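Local coordinates for protein tannase (Lactobacillus plantarum, PDB 3WA7) that probably hydrolyses the galloyl ester bonds of tannins as a tannase of the alpha/beta-hydrolase fold, at residues 292-295 / 296-299. Numbering follows the deposited sequence.
With SO4 (sulfate ion), chain B.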
# COMPACT_ATOMS: atom_id res chain seq x y z
N PHE A 292 -14.77 -18.52 -5.59
CA PHE A 292 -13.79 -17.54 -5.15
C PHE A 292 -12.68 -18.21 -4.34
O PHE A 292 -11.51 -17.86 -4.47
CB PHE A 292 -14.42 -16.43 -4.30
CG PHE A 292 -13.44 -15.36 -3.90
CD1 PHE A 292 -13.00 -14.42 -4.84
CD2 PHE A 292 -12.92 -15.32 -2.62
CE1 PHE A 292 -12.05 -13.47 -4.49
CE2 PHE A 292 -11.97 -14.37 -2.26
CZ PHE A 292 -11.53 -13.44 -3.19
N ARG A 293 -13.05 -19.16 -3.50
CA ARG A 293 -12.05 -19.86 -2.70
C ARG A 293 -11.08 -20.58 -3.64
O ARG A 293 -9.87 -20.63 -3.39
CB ARG A 293 -12.71 -20.88 -1.77
CG ARG A 293 -11.72 -21.59 -0.85
CD ARG A 293 -12.39 -22.65 -0.00
NE ARG A 293 -11.47 -23.27 0.95
CZ ARG A 293 -11.17 -22.78 2.15
NH1 ARG A 293 -11.73 -21.65 2.56
NH2 ARG A 293 -10.31 -23.42 2.94
N ASP A 294 -11.62 -21.14 -4.72
CA ASP A 294 -10.81 -21.84 -5.72
C ASP A 294 -9.71 -20.92 -6.25
O ASP A 294 -8.58 -21.36 -6.48
CB ASP A 294 -11.68 -22.30 -6.90
CG ASP A 294 -12.51 -23.54 -6.60
OD1 ASP A 294 -12.50 -24.03 -5.45
OD2 ASP A 294 -13.18 -24.02 -7.54
N VAL A 295 -10.05 -19.65 -6.45
CA VAL A 295 -9.10 -18.68 -6.97
C VAL A 295 -7.94 -18.48 -6.00
O VAL A 295 -6.78 -18.45 -6.41
CB VAL A 295 -9.79 -17.32 -7.25
CG1 VAL A 295 -8.76 -16.28 -7.69
CG2 VAL A 295 -10.84 -17.49 -8.33
N VAL A 296 -8.25 -18.33 -4.72
CA VAL A 296 -7.21 -18.15 -3.72
C VAL A 296 -6.31 -19.39 -3.70
O VAL A 296 -5.09 -19.28 -3.70
CB VAL A 296 -7.81 -17.94 -2.31
CG1 VAL A 296 -6.70 -17.77 -1.29
CG2 VAL A 296 -8.72 -16.72 -2.32
N ARG A 297 -6.93 -20.57 -3.71
CA ARG A 297 -6.17 -21.82 -3.70
C ARG A 297 -5.26 -21.91 -4.92
O ARG A 297 -4.08 -22.24 -4.82
CB ARG A 297 -7.12 -23.03 -3.69
CG ARG A 297 -6.40 -24.37 -3.62
CD ARG A 297 -7.35 -25.56 -3.81
NE ARG A 297 -8.49 -25.52 -2.90
CZ ARG A 297 -9.74 -25.23 -3.28
NH1 ARG A 297 -10.00 -24.95 -4.55
NH2 ARG A 297 -10.72 -25.22 -2.39
N GLN A 298 -5.82 -21.59 -6.08
CA GLN A 298 -5.07 -21.65 -7.33
C GLN A 298 -3.93 -20.64 -7.41
O GLN A 298 -2.88 -20.92 -8.00
CB GLN A 298 -6.05 -21.47 -8.50
CG GLN A 298 -6.94 -22.70 -8.66
CD GLN A 298 -8.29 -22.41 -9.27
OE1 GLN A 298 -9.13 -23.31 -9.36
NE2 GLN A 298 -8.51 -21.17 -9.70
N LEU A 299 -4.12 -19.48 -6.79
CA LEU A 299 -3.08 -18.46 -6.79
C LEU A 299 -1.90 -18.94 -5.95
O LEU A 299 -0.75 -18.69 -6.28
CB LEU A 299 -3.64 -17.15 -6.24
CG LEU A 299 -2.80 -15.89 -6.41
CD1 LEU A 299 -2.40 -15.71 -7.88
CD2 LEU A 299 -3.61 -14.71 -5.93
S SO4 B . -9.53 -26.54 0.86
O1 SO4 B . -8.39 -26.55 -0.08
O2 SO4 B . -9.13 -25.93 2.14
O3 SO4 B . -10.64 -25.76 0.27
O4 SO4 B . -9.98 -27.92 1.10
O HOH W 1 -13.84 -24.19 -2.84
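Sulfate oxygen O3 accepts two bonds, from NE of R293 and NH2 of R297, each at 2.7 Å. Both arginines add a second bond, R293 NH2 to O2 at 2.9 Å and R297 NE to O1 at 3.0 Å; in each case the sulfur lies in the guanidinium plane, the mark of a two-pronged edge-on grip. The two planes are 56° apart, so the cations converge on one anion, probably from the crystallisation liquor, without stacking. R293 reaches it with its chain extended from CG to NE, whereas R297 bends at chi3 (-53°), which turns its guanidinium back along the helix. There NH1 gives a nearly straight bond (169°) to OD1 of D294 at 2.8 Å, a salt bridge; OD1 sits close to the guanidinium plane, but NH1 comes to it from above the carboxylate plane. Water 1 donates to the same OD1 and weakly accepts from R297 NH2. With R297 cut back to an alanine, D294 would probably lose its charged mate and the sulfate two of its bonds. Away from the anion, V296 CG2 packs obliquely on F292 CE2 at 4.0 Å, and both residues touch I428 of helix 425-436. R297 N to R293 O (3.0 Å) is one of the i to i+4 helix bonds that put the two arginines one turn apart. This arginine pair on helix 291-309, with the backbone N atoms of L332 and S333 starting helix 332-339, forms an anion-binding site.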